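Local atomic coordinates of citrate synthase (Metallosphaera sedula, PDB entry 6ABW), a protein that probably catalyses the condensation of oxaloacetate with acetyl-CoA and water to give citrate and CoA, the entry step of the tricarboxylic acid cycle. Residues K281-Y286 with P322-Y327; Y286-S291 with K299-A304. One frame throughout, in Å; residues are numbered along the deposited sequence.

Contact 1. Residues K281-Y286 with P322-Y327; sequences KIFKKY and PNTDFY
Lys284 lays its aliphatic chain over one face of the Tyr327 ring, with Lys284 CG 3.9 Å from the centroid of that ring and only 15° off the normal, a CH-pi contact. Lys284 CG stands anti to the backbone N (chi1 -174°) and the chain stays extended beyond it, running alongside the tyrosine in the same direction until CE lies 3.7 Å from Tyr327 OH. Phe326 CD2 sits over the opposite face, so the phenol is sandwiched. Deeper in, the packing is close: Phe283 CB meets Tyr327 CB at 3.8 Å, and Phe283 CE2 brings its ring edge to within 3.3 Å of Thr324 OG1, a buried hydroxyl for which the model offers no hydrogen-bonding partner. The outer end of the lysine, by contrast, is partly exposed; there Glu308 takes both a salt bridge from Lys284 NZ and a hydrogen bond with Tyr327 OH. An alanine in place of Tyr327 would probably leave the lysine methylenes without their aromatic platform and Glu308 with one partner fewer. Beside this packing, Asn323 OD1 accepts from Asp325 N at 2.8 Å, in the carbonyl plane, capping the turn that leads into helix 325-335. Asp325 and His270 are predicted active-site residues; helix 278-292 thus packs against the segment that carries Asp325, consistent with the wall of a citrate synthase active site.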
loop_
_atom_site.group_PDB
_atom_site.type_symbol
_atom_site.label_atom_id
_atom_site.label_comp_id
_atom_site.label_asym_id
_atom_site.label_seq_id
_atom_site.Cartn_x
_atom_site.Cartn_y
_atom_site.Cartn_z
ATOM N N LYS A 281 -20.614 -1.001 23.986
ATOM C CA LYS A 281 -21.937 -1.245 24.490
ATOM C C LYS A 281 -22.920 -1.692 23.392
ATOM O O LYS A 281 -23.856 -2.492 23.617
ATOM C CB LYS A 281 -22.464 0.051 25.114
ATOM C CG LYS A 281 -21.660 0.461 26.313
ATOM C CD LYS A 281 -22.180 1.737 26.952
ATOM C CE LYS A 281 -21.856 2.957 26.139
ATOM N NZ LYS A 281 -21.134 3.993 26.941
ATOM N N ILE A 282 -22.686 -1.188 22.188
ATOM C CA ILE A 282 -23.568 -1.523 21.081
ATOM C C ILE A 282 -23.226 -2.902 20.572
ATOM O O ILE A 282 -24.144 -3.738 20.353
ATOM C CB ILE A 282 -23.522 -0.444 19.997
ATOM C CG1 ILE A 282 -23.878 0.885 20.596
ATOM C CG2 ILE A 282 -24.506 -0.812 18.904
ATOM C CD1 ILE A 282 -23.542 2.107 19.785
ATOM N N PHE A 283 -21.935 -3.185 20.362
ATOM C CA PHE A 283 -21.584 -4.592 20.001
ATOM C C PHE A 283 -22.172 -5.583 21.045
ATOM O O PHE A 283 -22.714 -6.649 20.676
ATOM C CB PHE A 283 -20.092 -4.777 19.915
ATOM C CG PHE A 283 -19.505 -4.429 18.590
ATOM C CD1 PHE A 283 -19.819 -5.184 17.476
ATOM C CD2 PHE A 283 -18.664 -3.365 18.428
ATOM C CE1 PHE A 283 -19.296 -4.891 16.224
ATOM C CE2 PHE A 283 -18.132 -3.064 17.196
ATOM C CZ PHE A 283 -18.465 -3.830 16.063
ATOM N N LYS A 284 -22.096 -5.220 22.330
ATOM C CA LYS A 284 -22.641 -6.122 23.350
ATOM C C LYS A 284 -24.124 -6.438 23.166
ATOM O O LYS A 284 -24.542 -7.606 23.230
ATOM C CB LYS A 284 -22.388 -5.563 24.737
ATOM C CG LYS A 284 -22.826 -6.577 25.802
ATOM C CD LYS A 284 -22.559 -6.084 27.171
ATOM C CE LYS A 284 -23.069 -7.126 28.169
ATOM N NZ LYS A 284 -22.792 -6.572 29.529
ATOM N N LYS A 285 -24.892 -5.409 22.923
ATOM C CA LYS A 285 -26.341 -5.494 22.723
ATOM C C LYS A 285 -26.644 -6.481 21.633
ATOM O O LYS A 285 -27.481 -7.377 21.800
ATOM C CB LYS A 285 -26.841 -4.127 22.350
ATOM C CG LYS A 285 -28.316 -3.977 21.989
ATOM C CD LYS A 285 -28.493 -2.513 21.535
ATOM C CE LYS A 285 -29.862 -1.912 21.817
ATOM N NZ LYS A 285 -30.818 -2.398 20.805
ATOM N N TYR A 286 -25.925 -6.346 20.497
ATOM C CA TYR A 286 -26.193 -7.167 19.365
ATOM C C TYR A 286 -25.650 -8.553 19.535
ATOM O O TYR A 286 -26.231 -9.469 19.018
ATOM C CB TYR A 286 -25.753 -6.494 18.034
ATOM C CG TYR A 286 -26.703 -5.386 17.674
ATOM C CD1 TYR A 286 -27.979 -5.669 17.106
ATOM C CD2 TYR A 286 -26.432 -4.121 17.987
ATOM C CE1 TYR A 286 -28.857 -4.655 16.826
ATOM C CE2 TYR A 286 -27.303 -3.092 17.708
ATOM C CZ TYR A 286 -28.529 -3.365 17.140
ATOM O OH TYR A 286 -29.362 -2.251 16.945
ATOM N N PRO A 322 -13.970 -1.934 28.638
ATOM C CA PRO A 322 -14.079 -2.592 27.338
ATOM C C PRO A 322 -13.979 -1.606 26.178
ATOM O O PRO A 322 -14.545 -0.475 26.231
ATOM C CB PRO A 322 -15.472 -3.216 27.388
ATOM C CG PRO A 322 -15.668 -3.497 28.852
ATOM C CD PRO A 322 -15.070 -2.307 29.510
ATOM N N ASN A 323 -13.259 -2.004 25.148
ATOM C CA ASN A 323 -13.160 -1.249 23.919
ATOM C C ASN A 323 -13.917 -1.971 22.831
ATOM O O ASN A 323 -14.515 -2.997 23.080
ATOM C CB ASN A 323 -11.668 -0.938 23.579
ATOM C CG ASN A 323 -10.859 -2.165 23.209
ATOM O OD1 ASN A 323 -11.338 -3.052 22.482
ATOM N ND2 ASN A 323 -9.631 -2.203 23.657
ATOM N N THR A 324 -13.938 -1.368 21.658
ATOM C CA THR A 324 -14.740 -1.866 20.539
ATOM C C THR A 324 -14.377 -3.271 20.124
ATOM O O THR A 324 -15.212 -3.950 19.484
ATOM C CB THR A 324 -14.622 -0.915 19.334
ATOM O OG1 THR A 324 -15.587 -1.289 18.357
ATOM C CG2 THR A 324 -13.242 -0.925 18.774
ATOM N N ASP A 325 -13.171 -3.738 20.479
ATOM C CA ASP A 325 -12.694 -5.076 20.051
ATOM C C ASP A 325 -13.155 -6.215 20.960
ATOM O O ASP A 325 -12.954 -7.379 20.642
ATOM C CB ASP A 325 -11.197 -5.036 19.852
ATOM C CG ASP A 325 -10.732 -3.872 18.862
ATOM O OD1 ASP A 325 -11.329 -3.700 17.722
ATOM O OD2 ASP A 325 -9.796 -3.094 19.271
ATOM N N PHE A 326 -13.728 -5.889 22.121
ATOM C CA PHE A 326 -14.034 -6.888 23.143
ATOM C C PHE A 326 -15.195 -7.795 22.740
ATOM O O PHE A 326 -15.121 -8.997 22.915
ATOM C CB PHE A 326 -14.298 -6.222 24.540
ATOM C CG PHE A 326 -14.267 -7.224 25.682
ATOM C CD1 PHE A 326 -13.102 -7.714 26.137
ATOM C CD2 PHE A 326 -15.454 -7.756 26.180
ATOM C CE1 PHE A 326 -13.086 -8.653 27.144
ATOM C CE2 PHE A 326 -15.448 -8.671 27.197
ATOM C CZ PHE A 326 -14.280 -9.116 27.686
ATOM N N TYR A 327 -16.294 -7.204 22.246
ATOM C CA TYR A 327 -17.485 -7.931 21.850
ATOM C C TYR A 327 -17.699 -8.053 20.326
ATOM O O TYR A 327 -18.606 -8.749 19.913
ATOM C CB TYR A 327 -18.718 -7.263 22.452
ATOM C CG TYR A 327 -18.944 -7.589 23.899
ATOM C CD1 TYR A 327 -19.358 -8.845 24.244
ATOM C CD2 TYR A 327 -18.806 -6.648 24.885
ATOM C CE1 TYR A 327 -19.591 -9.175 25.569
ATOM C CE2 TYR A 327 -19.029 -6.959 26.242
ATOM C CZ TYR A 327 -19.408 -8.224 26.566
ATOM O OH TYR A 327 -19.657 -8.623 27.888
#

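Contact 2. Residues Y286-S291 with K299-A304; sequences YAKVIS and KYFEIA
Ala287 opens the contact by setting its methyl group against the Phe301 ring, Ala287 CB 3.8 Å from Phe301 CD1 in an oblique approach. One residue on, Lys288 uses its backbone and the root of its side chain: CA lies over one face of the ring, 4.1 Å from the centroid and 18° off the normal, a CH-pi contact displaced toward the rim, while CB comes within 3.8 Å of Phe301 CZ. Beyond CB the lysine chain, bent at chi2, leads away from the other helix, and the exposed residue marks the outer margin of the interface. The phenylalanine reaches all these atoms because its CG is anti to its backbone N (chi1 174°), which swings the ring back toward Ala287 and Lys288. A turn later comes Ser291, where the backbones draw nearest, its CA 6.6 Å from that of Phe301, and CB meets Phe301 CB at 3.8 Å. Its hydroxyl is turned back into its own helix: OG donates to Ala287 O at 2.6 Å, and Ser291 N binds the same oxygen from the opposite face of the carbonyl plane. Two donors thus grip Ala287 O, and the OG bond ties the buried hydroxyl back to its own helix, with CB turned to the phenylalanine. Ser291 also touches Val330 and Ala334 of helix 325-335. The axes of the two short segments approach to 9.8 Å at 148°, so the segments form a roughly antiparallel helical hairpin, joined by a short connection, within the largely helical citrate synthase fold.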
loop_
_atom_site.group_PDB
_atom_site.type_symbol
_atom_site.label_atom_id
_atom_site.label_comp_id
_atom_site.label_asym_id
_atom_site.label_seq_id
_atom_site.Cartn_x
_atom_site.Cartn_y
_atom_site.Cartn_z
ATOM N N TYR A 286 -25.925 -6.346 20.497
ATOM C CA TYR A 286 -26.193 -7.167 19.365
ATOM C C TYR A 286 -25.650 -8.553 19.535
ATOM O O TYR A 286 -26.231 -9.469 19.018
ATOM C CB TYR A 286 -25.753 -6.494 18.034
ATOM C CG TYR A 286 -26.703 -5.386 17.674
ATOM C CD1 TYR A 286 -27.979 -5.669 17.106
ATOM C CD2 TYR A 286 -26.432 -4.121 17.987
ATOM C CE1 TYR A 286 -28.857 -4.655 16.826
ATOM C CE2 TYR A 286 -27.303 -3.092 17.708
ATOM C CZ TYR A 286 -28.529 -3.365 17.140
ATOM O OH TYR A 286 -29.362 -2.251 16.945
ATOM N N ALA A 287 -24.584 -8.739 20.327
ATOM C CA ALA A 287 -24.066 -10.063 20.605
ATOM C C ALA A 287 -25.047 -10.986 21.380
ATOM O O ALA A 287 -25.132 -12.157 21.122
ATOM C CB ALA A 287 -22.783 -9.946 21.397
ATOM N N LYS A 288 -25.739 -10.388 22.341
ATOM C CA LYS A 288 -26.702 -11.070 23.216
ATOM C C LYS A 288 -27.821 -11.762 22.432
ATOM O O LYS A 288 -27.986 -12.957 22.456
ATOM C CB LYS A 288 -27.294 -10.048 24.177
ATOM C CG LYS A 288 -28.332 -10.687 25.096
ATOM C CD LYS A 288 -28.342 -10.064 26.472
ATOM C CE LYS A 288 -29.172 -10.973 27.377
ATOM N NZ LYS A 288 -29.226 -10.358 28.721
ATOM N N VAL A 289 -28.488 -11.011 21.607
ATOM C CA VAL A 289 -29.520 -11.563 20.738
ATOM C C VAL A 289 -29.130 -12.780 19.884
ATOM O O VAL A 289 -29.690 -13.889 19.983
ATOM C CB VAL A 289 -29.972 -10.437 19.770
ATOM C CG1 VAL A 289 -31.204 -10.889 18.986
ATOM C CG2 VAL A 289 -30.175 -9.117 20.522
ATOM N N ILE A 290 -28.130 -12.593 19.027
ATOM C CA ILE A 290 -27.807 -13.633 18.079
ATOM C C ILE A 290 -26.969 -14.769 18.660
ATOM O O ILE A 290 -26.915 -15.855 18.076
ATOM C CB ILE A 290 -27.114 -13.058 16.800
ATOM C CG1 ILE A 290 -25.830 -12.318 17.158
ATOM C CG2 ILE A 290 -28.060 -12.113 16.080
ATOM C CD1 ILE A 290 -24.998 -11.998 15.953
ATOM N N SER A 291 -26.303 -14.539 19.803
ATOM C CA SER A 291 -25.500 -15.609 20.411
ATOM C C SER A 291 -26.311 -16.731 21.014
ATOM O O SER A 291 -25.817 -17.869 21.102
ATOM C CB SER A 291 -24.599 -15.045 21.489
ATOM O OG SER A 291 -23.590 -14.288 20.805
ATOM N N LYS A 299 -21.861 -19.807 24.599
ATOM C CA LYS A 299 -20.803 -20.073 25.520
ATOM C C LYS A 299 -19.760 -18.928 25.518
ATOM O O LYS A 299 -19.322 -18.441 26.605
ATOM C CB LYS A 299 -20.197 -21.413 25.099
ATOM C CG LYS A 299 -19.194 -22.059 25.983
ATOM C CD LYS A 299 -18.615 -23.313 25.318
ATOM C CE LYS A 299 -17.690 -22.965 24.135
ATOM N NZ LYS A 299 -16.686 -24.045 23.860
ATOM N N TYR A 300 -19.369 -18.488 24.316
ATOM C CA TYR A 300 -18.384 -17.391 24.187
ATOM C C TYR A 300 -18.919 -16.074 24.699
ATOM O O TYR A 300 -18.173 -15.348 25.317
ATOM C CB TYR A 300 -17.848 -17.337 22.744
ATOM C CG TYR A 300 -16.992 -18.535 22.396
ATOM C CD1 TYR A 300 -15.999 -19.029 23.269
ATOM C CD2 TYR A 300 -17.208 -19.236 21.229
ATOM C CE1 TYR A 300 -15.239 -20.148 22.950
ATOM C CE2 TYR A 300 -16.423 -20.336 20.886
ATOM C CZ TYR A 300 -15.413 -20.757 21.735
ATOM O OH TYR A 300 -14.606 -21.830 21.436
ATOM N N PHE A 301 -20.181 -15.783 24.483
ATOM C CA PHE A 301 -20.843 -14.593 24.953
ATOM C C PHE A 301 -20.864 -14.620 26.483
ATOM O O PHE A 301 -20.510 -13.651 27.115
ATOM C CB PHE A 301 -22.277 -14.412 24.423
ATOM C CG PHE A 301 -22.989 -13.241 25.029
ATOM C CD1 PHE A 301 -22.661 -11.945 24.662
ATOM C CD2 PHE A 301 -23.945 -13.416 26.025
ATOM C CE1 PHE A 301 -23.296 -10.823 25.205
ATOM C CE2 PHE A 301 -24.543 -12.292 26.646
ATOM C CZ PHE A 301 -24.231 -11.000 26.219
ATOM N N GLU A 302 -21.142 -15.800 27.048
ATOM C CA GLU A 302 -21.168 -15.958 28.523
ATOM C C GLU A 302 -19.801 -15.810 29.107
ATOM O O GLU A 302 -19.643 -15.194 30.131
ATOM C CB GLU A 302 -21.774 -17.317 28.913
ATOM C CG GLU A 302 -23.258 -17.355 28.536
ATOM C CD GLU A 302 -24.020 -18.595 29.035
ATOM O OE1 GLU A 302 -23.379 -19.456 29.714
ATOM O OE2 GLU A 302 -25.262 -18.705 28.727
ATOM N N ILE A 303 -18.780 -16.351 28.446
ATOM C CA ILE A 303 -17.404 -16.154 28.922
ATOM C C ILE A 303 -17.016 -14.669 28.837
ATOM O O ILE A 303 -16.447 -14.111 29.761
ATOM C CB ILE A 303 -16.403 -16.987 28.119
ATOM C CG1 ILE A 303 -16.597 -18.488 28.407
ATOM C CG2 ILE A 303 -14.996 -16.532 28.456
ATOM C CD1 ILE A 303 -16.077 -19.357 27.281
ATOM N N ALA A 304 -17.337 -14.024 27.704
ATOM C CA ALA A 304 -17.003 -12.584 27.554
ATOM C C ALA A 304 -17.669 -11.741 28.619
ATOM O O ALA A 304 -17.025 -10.863 29.211
ATOM C CB ALA A 304 -17.496 -12.079 26.206
#

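In the fold
Both contacts use helix 278-292, on which their first segments adjoin, but they engage different partners: contact 1 the start of helix 325-335, contact 2 helix 295-315, its next neighbour in sequence. Both are largely buried, each with a lysine toward the outside. Contact 1 lies nearer the chain centre, about 14 Å from it to the centre of the contact, and beside the predicted active site; its aromatic packing is accompanied by charged and polar groups. Contact 2, about 21 Å out and away from the annotated sites, is almost wholly apolar and rests on a single phenylalanine. The two meet where Tyr327 CE1 packs 3.6 Å from Ala304 CB, drawing the three helices into one cluster.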